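Local coordinates for protein AxyAgu115A (PDB 6NPS) that probably removes glucuronic acid branches from xylan, as a family GH115 alpha-glucuronidase that may work alongside alpha-arabinofuranosidases, at residues A64-T69 against S73-E78; L380-D385 against F441-L446; D546-L551 against G577-Q582; F702-V707 against I759-P764. The protein carries 3 engineered substitutions. All coordinates share one frame; numbering follows the deposited sequence.

Interaction 1: A64-T69 against S73-E78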
loop_
_atom_site.group_PDB
_atom_site.type_symbol
_atom_site.label_atom_id
_atom_site.label_comp_id
_atom_site.label_asym_id
_atom_site.label_seq_id
_atom_site.Cartn_x
_atom_site.Cartn_y
_atom_site.Cartn_z
ATOM N N ALA A 64 67.341 11.792 27.992
ATOM C CA ALA A 64 67.234 12.155 26.589
ATOM C C ALA A 64 66.553 11.033 25.821
ATOM O O ALA A 64 66.537 9.880 26.256
ATOM C CB ALA A 64 68.631 12.463 25.995
ATOM N N VAL A 65 65.966 11.387 24.675
ATOM C CA VAL A 65 65.321 10.440 23.775
ATOM C C VAL A 65 66.241 10.324 22.562
ATOM O O VAL A 65 66.558 11.335 21.927
ATOM C CB VAL A 65 63.912 10.897 23.368
ATOM C CG1 VAL A 65 63.362 9.990 22.278
ATOM C CG2 VAL A 65 62.941 10.945 24.604
ATOM N N LEU A 66 66.717 9.113 22.282
ATOM C CA LEU A 66 67.681 8.860 21.206
ATOM C C LEU A 66 67.031 7.885 20.235
ATOM O O LEU A 66 66.781 6.728 20.591
ATOM C CB LEU A 66 68.993 8.297 21.754
ATOM C CG LEU A 66 69.693 9.075 22.878
ATOM C CD1 LEU A 66 70.942 8.353 23.390
ATOM C CD2 LEU A 66 70.061 10.462 22.413
ATOM N N TYR A 67 66.727 8.354 19.021
ATOM C CA TYR A 67 66.015 7.555 18.040
ATOM C C TYR A 67 66.817 7.460 16.742
ATOM O O TYR A 67 67.692 8.280 16.462
ATOM C CB TYR A 67 64.635 8.140 17.760
ATOM C CG TYR A 67 64.670 9.440 16.977
ATOM C CD1 TYR A 67 64.735 10.666 17.633
ATOM C CD2 TYR A 67 64.660 9.433 15.568
ATOM C CE1 TYR A 67 64.790 11.849 16.928
ATOM C CE2 TYR A 67 64.718 10.616 14.849
ATOM C CZ TYR A 67 64.775 11.818 15.533
ATOM O OH TYR A 67 64.814 12.996 14.827
ATOM N N GLY A 68 66.513 6.451 15.945
ATOM C CA GLY A 68 67.248 6.262 14.712
ATOM C C GLY A 68 66.812 5.001 14.010
ATOM O O GLY A 68 66.086 4.165 14.567
ATOM N N THR A 69 67.263 4.894 12.756
ATOM C CA THR A 69 67.078 3.731 11.897
ATOM C C THR A 69 68.421 3.044 11.750
ATOM O O THR A 69 69.433 3.705 11.461
ATOM C CB THR A 69 66.554 4.138 10.510
ATOM O OG1 THR A 69 65.382 4.949 10.650
ATOM C CG2 THR A 69 66.205 2.903 9.666
ATOM N N SER A 73 72.338 5.718 11.439
ATOM C CA SER A 73 72.509 6.363 12.736
ATOM C C SER A 73 73.857 5.958 13.268
ATOM O O SER A 73 74.043 4.808 13.698
ATOM C CB SER A 73 71.409 5.984 13.725
ATOM O OG SER A 73 71.869 6.243 15.043
ATOM N N PRO A 74 74.848 6.849 13.213
ATOM C CA PRO A 74 76.126 6.520 13.859
ATOM C C PRO A 74 75.974 6.291 15.359
ATOM O O PRO A 74 76.658 5.417 15.916
ATOM C CB PRO A 74 77.015 7.726 13.533
ATOM C CG PRO A 74 76.098 8.765 12.941
ATOM C CD PRO A 74 74.937 8.050 12.366
ATOM N N LEU A 75 75.066 7.039 16.021
ATOM C CA LEU A 75 74.861 6.878 17.463
ATOM C C LEU A 75 74.393 5.467 17.794
ATOM O O LEU A 75 74.883 4.842 18.745
ATOM C CB LEU A 75 73.834 7.900 17.988
ATOM C CG LEU A 75 73.672 7.968 19.530
ATOM C CD1 LEU A 75 74.970 7.797 20.312
ATOM C CD2 LEU A 75 72.934 9.222 20.000
ATOM N N LEU A 76 73.403 4.967 17.045
ATOM C CA LEU A 76 72.938 3.603 17.258
ATOM C C LEU A 76 74.068 2.603 17.140
ATOM O O LEU A 76 74.147 1.655 17.928
ATOM C CB LEU A 76 71.848 3.253 16.266
ATOM C CG LEU A 76 70.519 3.846 16.709
ATOM C CD1 LEU A 76 69.462 3.336 15.773
ATOM C CD2 LEU A 76 70.221 3.483 18.165
ATOM N N ASP A 77 74.959 2.801 16.164
ATOM C CA ASP A 77 76.109 1.921 16.031
ATOM C C ASP A 77 77.035 2.037 17.233
ATOM O O ASP A 77 77.574 1.028 17.704
ATOM C CB ASP A 77 76.851 2.232 14.736
ATOM C CG ASP A 77 76.102 1.733 13.512
ATOM O OD1 ASP A 77 75.614 0.579 13.554
ATOM O OD2 ASP A 77 76.006 2.477 12.508
ATOM N N GLU A 78 77.251 3.255 17.736
ATOM C CA GLU A 78 78.106 3.415 18.917
ATOM C C GLU A 78 77.518 2.691 20.122
ATOM O O GLU A 78 78.235 2.000 20.856
ATOM C CB GLU A 78 78.294 4.890 19.262
ATOM C CG GLU A 78 79.181 5.684 18.351
ATOM C CD GLU A 78 79.089 7.175 18.637
ATOM O OE1 GLU A 78 78.957 7.961 17.671
ATOM O OE2 GLU A 78 79.130 7.555 19.827
#

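Interaction 2: L380-D385 against F441-L446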
loop_
_atom_site.group_PDB
_atom_site.type_symbol
_atom_site.label_atom_id
_atom_site.label_comp_id
_atom_site.label_asym_id
_atom_site.label_seq_id
_atom_site.Cartn_x
_atom_site.Cartn_y
_atom_site.Cartn_z
ATOM N N LEU A 380 47.880 -11.816 -5.342
ATOM C CA LEU A 380 46.567 -12.057 -5.941
ATOM C C LEU A 380 45.544 -11.539 -4.956
ATOM O O LEU A 380 45.328 -12.134 -3.888
ATOM C CB LEU A 380 46.372 -13.536 -6.269
ATOM C CG LEU A 380 47.362 -14.093 -7.310
ATOM C CD1 LEU A 380 47.279 -15.602 -7.485
ATOM C CD2 LEU A 380 47.113 -13.438 -8.661
ATOM N N MET A 381 44.947 -10.399 -5.273
ATOM C CA MET A 381 44.095 -9.733 -4.301
ATOM C C MET A 381 42.662 -10.214 -4.495
ATOM O O MET A 381 42.045 -9.930 -5.531
ATOM C CB MET A 381 44.171 -8.214 -4.417
ATOM C CG MET A 381 43.393 -7.576 -3.247
ATOM S SD MET A 381 43.316 -5.795 -3.356
ATOM C CE MET A 381 42.458 -5.609 -4.898
ATOM N N LEU A 382 42.157 -10.982 -3.520
ATOM C CA LEU A 382 40.761 -11.392 -3.485
ATOM C C LEU A 382 39.924 -10.238 -2.941
ATOM O O LEU A 382 40.442 -9.282 -2.348
ATOM C CB LEU A 382 40.579 -12.650 -2.609
ATOM C CG LEU A 382 41.412 -13.849 -3.114
ATOM C CD1 LEU A 382 41.610 -14.929 -2.070
ATOM C CD2 LEU A 382 40.798 -14.437 -4.358
ATOM N N CYS A 383 38.614 -10.325 -3.130
ATOM C CA CYS A 383 37.757 -9.215 -2.743
ATOM C C CYS A 383 36.538 -9.790 -2.055
ATOM O O CYS A 383 36.125 -10.919 -2.362
ATOM C CB CYS A 383 37.353 -8.378 -3.968
ATOM S SG CYS A 383 38.852 -7.870 -4.954
ATOM N N ASP A 384 35.981 -9.029 -1.108
ATOM C CA ASP A 384 34.661 -9.370 -0.582
ATOM C C ASP A 384 33.589 -9.028 -1.623
ATOM O O ASP A 384 33.879 -8.635 -2.757
ATOM C CB ASP A 384 34.399 -8.663 0.750
ATOM C CG ASP A 384 34.103 -7.152 0.598
ATOM O OD1 ASP A 384 34.256 -6.564 -0.505
ATOM O OD2 ASP A 384 33.698 -6.538 1.631
ATOM N N ASP A 385 32.319 -9.204 -1.248
ATOM C CA ASP A 385 31.234 -9.003 -2.183
ATOM C C ASP A 385 30.719 -7.561 -2.169
ATOM O O ASP A 385 29.599 -7.318 -2.624
ATOM C CB ASP A 385 30.096 -9.981 -1.883
ATOM C CG ASP A 385 29.457 -9.757 -0.499
ATOM O OD1 ASP A 385 29.904 -8.898 0.309
ATOM O OD2 ASP A 385 28.467 -10.461 -0.210
ATOM N N PHE A 441 42.610 -18.971 5.767
ATOM C CA PHE A 441 42.765 -19.562 4.446
ATOM C C PHE A 441 44.052 -19.103 3.745
ATOM O O PHE A 441 44.206 -19.340 2.542
ATOM C CB PHE A 441 41.567 -19.221 3.559
ATOM C CG PHE A 441 40.355 -20.125 3.760
ATOM C CD1 PHE A 441 39.551 -19.973 4.877
ATOM C CD2 PHE A 441 40.028 -21.101 2.809
ATOM C CE1 PHE A 441 38.424 -20.769 5.063
ATOM C CE2 PHE A 441 38.919 -21.902 2.969
ATOM C CZ PHE A 441 38.103 -21.729 4.102
ATOM N N GLY A 442 44.940 -18.407 4.446
ATOM C CA GLY A 442 46.218 -18.047 3.873
ATOM C C GLY A 442 46.233 -16.736 3.122
ATOM O O GLY A 442 47.092 -16.550 2.262
ATOM N N VAL A 443 45.334 -15.810 3.430
ATOM C CA VAL A 443 45.343 -14.475 2.827
ATOM C C VAL A 443 46.086 -13.565 3.791
ATOM O O VAL A 443 45.492 -13.006 4.719
ATOM C CB VAL A 443 43.937 -13.941 2.558
ATOM C CG1 VAL A 443 44.037 -12.527 1.876
ATOM C CG2 VAL A 443 43.182 -14.900 1.640
ATOM N N ARG A 444 47.376 -13.377 3.552
ATOM C CA ARG A 444 48.221 -12.790 4.577
ATOM C C ARG A 444 49.187 -11.738 4.072
ATOM O O ARG A 444 49.920 -11.174 4.886
ATOM C CB ARG A 444 49.028 -13.889 5.285
ATOM C CG ARG A 444 48.151 -14.831 6.063
ATOM C CD ARG A 444 48.917 -15.989 6.625
ATOM N NE ARG A 444 47.988 -16.977 7.145
ATOM C CZ ARG A 444 48.355 -18.076 7.792
ATOM N NH1 ARG A 444 49.655 -18.323 8.009
ATOM N NH2 ARG A 444 47.441 -18.940 8.195
ATOM N N ASP A 445 49.223 -11.451 2.778
ATOM C CA ASP A 445 50.218 -10.510 2.280
ATOM C C ASP A 445 49.707 -9.084 2.181
ATOM O O ASP A 445 50.473 -8.139 2.391
ATOM C CB ASP A 445 50.723 -10.980 0.923
ATOM C CG ASP A 445 51.774 -12.085 1.069
ATOM O OD1 ASP A 445 51.411 -13.215 1.488
ATOM O OD2 ASP A 445 52.964 -11.806 0.801
ATOM N N LEU A 446 48.426 -8.891 1.901
ATOM C CA LEU A 446 47.940 -7.530 1.745
ATOM C C LEU A 446 46.500 -7.469 2.224
ATOM O O LEU A 446 45.694 -8.319 1.843
ATOM C CB LEU A 446 48.051 -7.103 0.261
ATOM C CG LEU A 446 47.654 -5.668 -0.075
ATOM C CD1 LEU A 446 48.419 -5.176 -1.336
ATOM C CD2 LEU A 446 46.177 -5.608 -0.366
#

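Interaction 3: D546-L551 against G577-Q582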
loop_
_atom_site.group_PDB
_atom_site.type_symbol
_atom_site.label_atom_id
_atom_site.label_comp_id
_atom_site.label_asym_id
_atom_site.label_seq_id
_atom_site.Cartn_x
_atom_site.Cartn_y
_atom_site.Cartn_z
ATOM N N ASP A 546 15.688 4.109 22.557
ATOM C CA ASP A 546 15.454 5.170 23.529
ATOM C C ASP A 546 16.413 5.047 24.709
ATOM O O ASP A 546 16.880 6.059 25.234
ATOM C CB ASP A 546 13.988 5.171 23.982
ATOM C CG ASP A 546 13.023 5.673 22.866
ATOM O OD1 ASP A 546 11.815 5.358 22.957
ATOM O OD2 ASP A 546 13.454 6.364 21.894
ATOM N N HIS A 547 16.771 3.834 25.103
ATOM C CA HIS A 547 17.749 3.697 26.176
ATOM C C HIS A 547 19.107 4.263 25.740
ATOM O O HIS A 547 19.742 5.037 26.475
ATOM C CB HIS A 547 17.883 2.221 26.565
ATOM C CG HIS A 547 19.016 1.948 27.498
ATOM N ND1 HIS A 547 19.059 2.461 28.771
ATOM C CD2 HIS A 547 20.168 1.249 27.333
ATOM C CE1 HIS A 547 20.183 2.088 29.355
ATOM N NE2 HIS A 547 20.874 1.349 28.503
ATOM N N LEU A 548 19.557 3.900 24.532
ATOM C CA LEU A 548 20.868 4.365 24.037
ATOM C C LEU A 548 20.895 5.884 23.797
ATOM O O LEU A 548 21.862 6.553 24.182
ATOM C CB LEU A 548 21.227 3.598 22.741
ATOM C CG LEU A 548 21.416 2.080 22.973
ATOM C CD1 LEU A 548 21.521 1.312 21.681
ATOM C CD2 LEU A 548 22.606 1.789 23.896
ATOM N N LEU A 549 19.873 6.454 23.126
ATOM C CA LEU A 549 19.808 7.914 22.991
ATOM C C LEU A 549 19.887 8.605 24.353
ATOM O O LEU A 549 20.571 9.630 24.503
ATOM C CB LEU A 549 18.530 8.339 22.262
ATOM C CG LEU A 549 18.419 7.837 20.818
ATOM C CD1 LEU A 549 17.039 8.153 20.226
ATOM C CD2 LEU A 549 19.532 8.397 19.936
ATOM N N GLY A 550 19.214 8.044 25.372
ATOM C CA GLY A 550 19.318 8.617 26.699
ATOM C C GLY A 550 20.742 8.646 27.220
ATOM O O GLY A 550 21.174 9.646 27.806
ATOM N N LEU A 551 21.493 7.543 27.039
ATOM C CA LEU A 551 22.889 7.539 27.472
ATOM C C LEU A 551 23.715 8.554 26.680
ATOM O O LEU A 551 24.579 9.239 27.238
ATOM C CB LEU A 551 23.522 6.145 27.308
ATOM C CG LEU A 551 22.974 4.951 28.082
ATOM C CD1 LEU A 551 23.786 3.690 27.753
ATOM C CD2 LEU A 551 22.962 5.247 29.590
ATOM N N GLY A 577 23.049 9.727 14.952
ATOM C CA GLY A 577 22.717 9.761 13.546
ATOM C C GLY A 577 22.078 8.472 13.093
ATOM O O GLY A 577 21.026 8.478 12.457
ATOM N N ASN A 578 22.721 7.345 13.397
ATOM C CA ASN A 578 22.172 6.047 13.017
ATOM C C ASN A 578 20.853 5.767 13.729
ATOM O O ASN A 578 19.877 5.311 13.121
ATOM C CB ASN A 578 23.167 4.948 13.392
ATOM C CG ASN A 578 24.071 4.550 12.233
ATOM O OD1 ASN A 578 23.596 4.184 11.153
ATOM N ND2 ASN A 578 25.394 4.631 12.458
ATOM N N LEU A 579 20.827 5.973 15.036
ATOM C CA LEU A 579 19.678 5.481 15.780
ATOM C C LEU A 579 18.472 6.401 15.652
ATOM O O LEU A 579 17.333 5.918 15.707
ATOM C CB LEU A 579 20.043 5.290 17.249
ATOM C CG LEU A 579 21.091 4.186 17.444
ATOM C CD1 LEU A 579 21.145 3.861 18.899
ATOM C CD2 LEU A 579 20.759 2.926 16.660
ATOM N N ASN A 580 18.681 7.713 15.517
ATOM C CA ASN A 580 17.548 8.586 15.210
ATOM C C ASN A 580 16.904 8.194 13.880
ATOM O O ASN A 580 15.667 8.196 13.737
ATOM C CB ASN A 580 18.003 10.036 15.181
ATOM C CG ASN A 580 16.868 10.998 14.808
ATOM O OD1 ASN A 580 15.979 11.239 15.613
ATOM N ND2 ASN A 580 16.896 11.526 13.601
ATOM N N LEU A 581 17.728 7.815 12.899
ATOM C CA LEU A 581 17.175 7.411 11.606
ATOM C C LEU A 581 16.391 6.102 11.716
ATOM O O LEU A 581 15.325 5.960 11.096
ATOM C CB LEU A 581 18.316 7.229 10.606
ATOM C CG LEU A 581 17.853 6.835 9.196
ATOM C CD1 LEU A 581 18.869 7.447 8.247
ATOM C CD2 LEU A 581 17.871 5.313 9.019
ATOM N N GLN A 582 16.932 5.109 12.446
ATOM C CA GLN A 582 16.192 3.864 12.672
ATOM C C GLN A 582 14.855 4.162 13.362
ATOM O O GLN A 582 13.797 3.691 12.934
ATOM C CB GLN A 582 17.006 2.896 13.523
ATOM C CG GLN A 582 18.346 2.489 12.948
ATOM C CD GLN A 582 18.230 1.307 12.015
ATOM O OE1 GLN A 582 17.334 0.476 12.171
ATOM N NE2 GLN A 582 19.124 1.229 11.031
#

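Interaction 4: F702-V707 against I759-P764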
loop_
_atom_site.group_PDB
_atom_site.type_symbol
_atom_site.label_atom_id
_atom_site.label_comp_id
_atom_site.label_asym_id
_atom_site.label_seq_id
_atom_site.Cartn_x
_atom_site.Cartn_y
_atom_site.Cartn_z
ATOM N N PHE A 702 -3.223 -6.625 26.348
ATOM C CA PHE A 702 -3.919 -6.196 25.143
ATOM C C PHE A 702 -4.205 -4.711 25.264
ATOM O O PHE A 702 -4.098 -4.131 26.350
ATOM C CB PHE A 702 -5.198 -7.024 24.914
ATOM C CG PHE A 702 -6.256 -6.881 25.972
ATOM C CD1 PHE A 702 -6.269 -7.722 27.103
ATOM C CD2 PHE A 702 -7.270 -5.935 25.829
ATOM C CE1 PHE A 702 -7.291 -7.613 28.062
ATOM C CE2 PHE A 702 -8.286 -5.817 26.765
ATOM C CZ PHE A 702 -8.310 -6.658 27.903
ATOM N N THR A 703 -4.577 -4.078 24.140
ATOM C CA THR A 703 -4.781 -2.643 24.121
ATOM C C THR A 703 -6.186 -2.345 23.635
ATOM O O THR A 703 -6.752 -3.084 22.819
ATOM C CB THR A 703 -3.700 -1.978 23.234
ATOM O OG1 THR A 703 -2.421 -2.298 23.790
ATOM C CG2 THR A 703 -3.831 -0.444 23.185
ATOM N N ILE A 704 -6.756 -1.269 24.170
ATOM C CA ILE A 704 -8.024 -0.702 23.718
ATOM C C ILE A 704 -7.741 0.713 23.207
ATOM O O ILE A 704 -7.125 1.512 23.925
ATOM C CB ILE A 704 -9.064 -0.674 24.856
ATOM C CG1 ILE A 704 -9.219 -2.057 25.495
ATOM C CG2 ILE A 704 -10.441 -0.157 24.364
ATOM C CD1 ILE A 704 -9.914 -2.005 26.847
ATOM N N SER A 705 -8.197 1.023 21.973
ATOM C CA SER A 705 -7.821 2.240 21.269
ATOM C C SER A 705 -9.027 2.944 20.685
ATOM O O SER A 705 -9.926 2.305 20.120
ATOM C CB SER A 705 -6.856 1.963 20.104
ATOM O OG SER A 705 -5.714 1.309 20.580
ATOM N N SER A 706 -8.978 4.274 20.745
ATOM C CA SER A 706 -9.988 5.145 20.144
ATOM C C SER A 706 -9.871 5.210 18.617
ATOM O O SER A 706 -8.776 5.370 18.061
ATOM C CB SER A 706 -9.839 6.577 20.672
ATOM O OG SER A 706 -10.054 6.641 22.065
ATOM N N VAL A 707 -11.022 5.176 17.955
ATOM C CA VAL A 707 -11.124 5.519 16.541
ATOM C C VAL A 707 -11.940 6.763 16.326
ATOM O O VAL A 707 -11.984 7.258 15.202
ATOM C CB VAL A 707 -11.724 4.368 15.709
ATOM C CG1 VAL A 707 -10.833 3.145 15.796
ATOM C CG2 VAL A 707 -13.117 4.057 16.193
ATOM N N ILE A 759 -11.676 -13.648 28.598
ATOM C CA ILE A 759 -11.858 -12.259 28.986
ATOM C C ILE A 759 -12.920 -11.657 28.072
ATOM O O ILE A 759 -12.861 -11.822 26.844
ATOM C CB ILE A 759 -10.531 -11.477 28.863
ATOM C CG1 ILE A 759 -9.416 -12.130 29.692
ATOM C CG2 ILE A 759 -10.738 -9.973 29.182
ATOM C CD1 ILE A 759 -8.029 -11.665 29.255
ATOM N N THR A 760 -13.876 -10.943 28.646
ATOM C CA THR A 760 -14.897 -10.268 27.861
ATOM C C THR A 760 -14.690 -8.758 27.938
ATOM O O THR A 760 -14.598 -8.195 29.031
ATOM C CB THR A 760 -16.285 -10.651 28.348
ATOM O OG1 THR A 760 -16.556 -12.000 27.942
ATOM C CG2 THR A 760 -17.336 -9.697 27.739
ATOM N N VAL A 761 -14.589 -8.105 26.780
ATOM C CA VAL A 761 -14.406 -6.655 26.705
ATOM C C VAL A 761 -15.641 -6.075 26.028
ATOM O O VAL A 761 -15.837 -6.268 24.818
ATOM C CB VAL A 761 -13.158 -6.254 25.919
ATOM C CG1 VAL A 761 -13.018 -4.728 25.950
ATOM C CG2 VAL A 761 -11.925 -6.938 26.492
ATOM N N LYS A 762 -16.433 -5.318 26.777
ATOM C CA LYS A 762 -17.629 -4.697 26.231
ATOM C C LYS A 762 -17.333 -3.244 25.897
ATOM O O LYS A 762 -16.724 -2.519 26.699
ATOM C CB LYS A 762 -18.814 -4.834 27.187
ATOM C CG LYS A 762 -19.399 -6.226 27.068
ATOM C CD LYS A 762 -20.789 -6.374 27.664
ATOM C CE LYS A 762 -20.931 -5.593 28.954
ATOM N NZ LYS A 762 -20.721 -6.433 30.174
ATOM N N THR A 763 -17.715 -2.839 24.678
ATOM C CA THR A 763 -17.494 -1.492 24.175
ATOM C C THR A 763 -18.844 -0.902 23.778
ATOM O O THR A 763 -19.848 -1.626 23.766
ATOM C CB THR A 763 -16.556 -1.504 22.966
ATOM O OG1 THR A 763 -17.290 -1.978 21.832
ATOM C CG2 THR A 763 -15.309 -2.391 23.212
ATOM N N PRO A 764 -18.921 0.393 23.456
ATOM C CA PRO A 764 -20.233 0.981 23.136
ATOM C C PRO A 764 -20.925 0.339 21.953
ATOM O O PRO A 764 -22.152 0.442 21.856
ATOM C CB PRO A 764 -19.902 2.456 22.872
ATOM C CG PRO A 764 -18.730 2.705 23.804
ATOM C CD PRO A 764 -17.907 1.447 23.678
#

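Interaction 1: A64-T69 against S73-E78
L66, G68 and T69 on strand 64-69, which pairs in parallel with strand 109-117 in a mixed sheet, meet S73, L75 and L76 in a strand-turn-helix unit; a short turn ending in the N-cap S73 leads to helix 74-81. The short axes approach to 8.2 Å and cross at -105°, so the first helical turn lies athwart the strand end.

The apolar contacts are of two sorts. L66 and L75 meet side chain to side chain at about a right angle, and L75 CD2 lies 4.0 Å from L66 CD2 and equally close to L66 CD1, touching both branches of the fork. With its CG anti to the backbone N (chi1 -172°), L75 reaches back toward the strand. L76 meets backbone instead: its CD1 methyl rests on the peptide between G68 and T69, 3.6 Å from G68 C. Because G68 has no side chain, the helix start can come this close, and the CA atoms of G68 and S73 are 5.6 Å apart. Around them, Y23 touches both L66 and L75, while V114 and A116 of strand 109-117 support L76.

Polar interactions secure the ends. E25 grips the helix start with both carboxylate oxygens, OE1 taking L75 N and OE2 bonding to S73 OG, which probably favours the negative charge of E25 beside the helix amino end. T69 OG1 is hydrogen-bonded to T123 OG1. S73 is the N-cap: its OG accepts from L76 N at 2.8 Å, with a nearly straight N-H...O angle of 165°.

Interaction 2: L380-D385 against F441-L446
M381 and L446 meet most closely through M381 SD and L446 CD2, 4.1 Å apart, and L382 meets V443 in much the same way, its CD1 4.0 Å from V443 CG2. These two buried pairs form the packed part of the contact. M381 is extended as far as its sulfur, with CG anti to the backbone N (chi1 -173°), and then bends at chi3, so the sulfur rather than the terminal methyl faces the leucine. In both pairs the side chains approach at a slant, with the CA atoms of M381 and L446 7.5 Å apart.

The other side is looser and reaches solvent. G442, R444 and D445 are partly exposed, and a glycerol molecule, probably from the crystallisation liquor, is hydrogen-bonded to G442 O. G442, with positive phi, ends helix 428-440 as the C-prime residue of a Schellman motif, and R444 NE bonds back to Y439 O.

In the family's TIM barrel the contact joins strand 379-383 to the loop before strand 446-450 and to L446, that strand's first residue, with strand 405-410 between the two strands. M381 also touches W214, and L446 touches Y212, both of strand 212-214, whereas L382 packs on M407 and P394.

Interaction 3: D546-L551 against G577-Q582
A helical hairpin, formed by the consecutive helices 537-558 and 564-596, is joined here by three leucines, with L579 of the second helix set against L548 and L549 of the first. The two short segments run in broadly opposite directions, and the CA atoms of L549 and L579 come to 7.6 Å, close enough for methyl ends to reach the CB atoms opposite.

L579 meets its two partners with different parts. Its CD1 methyl lies against L548, 3.8 Å from L548 CD1 and 3.9 Å from L548 CB, so it touches both the end and the base of that side chain. L579 has CG anti to its carbonyl carbon (chi1 -65°), which carries the fork across to L548. L549 instead runs past L579 in the opposite sense, its branch reaching the base of L579.

I545, one turn earlier on helix 537-558, also packs on L579. Polar neighbours on the second helix face other elements: N578 ND2 donates to N424 O, N580 ND2 to C612 O of helix 601-629, and Q582 NE2 to R520 O. These bonds tie helix 564-596 into its surroundings. Between the two segments the contact is apolar, and a long, weak ion pair from D546 to K583 lies beside it. L549, partly exposed, marks its outer margin, where L549 CD2 stands 4.1 Å from L579 CB.

Interaction 4: F702-V707 against I759-P764
F702 meets V761 from the facing sheet, the outer part of its ring set against one methyl: V761 CG2 lies 3.8 Å from F702 CE2 and 3.9 Å from F702 CZ. Another ring carbon, F702 CE1, is 4.3 Å from I759 CD1, so the ring bridges two residues of the opposing strand. V761 serves two partners as well, because its second methyl, CG1, lies 4.2 Å from I704 CD1. The side chains of F702 and V761 come from opposite directions and meet between the sheets.

The strand segments run almost parallel, 6° apart, with their axes 10.7 Å from each other, the spacing of two stacked sheets in a beta sandwich. Strand 700-706 is held in its own sheet by backbone bonds from F702 to I742 and from T703 to S669. On the F702 side, I742 and V744 of the neighbouring strand 739-746 pack on F702, while I770 touches both F702 and I759. I716, from strand 712-718, packs on I704 and I759.

Across the two segments the contact consists of hydrocarbon alone. Its cohesion must therefore come from dispersion and the exclusion of water, while polar T703 bonds elsewhere, to D671, and K762 is exposed.

In the fold
All four contacts bury apolar side chains, yet they bind different elements and share none. Interaction 2 is nearest the chain's centre, about 17 Å from it centre to centre, and interaction 3 is about as near, on the opposite side of that centre, whereas interactions 1 and 4 belong to outlying parts, their own centres about 84 Å apart. Interaction 1 joins a sheet strand to the next helix and has a polar cap beside it; interaction 2 joins a barrel strand to the loop and start of another through isolated side-chain pairs; interaction 3 seals a helical hairpin with leucines; interaction 4 joins two sheets, adding an aromatic ring to the branched aliphatics. The touching residues are buried in all four except partly exposed L549 of interaction 3.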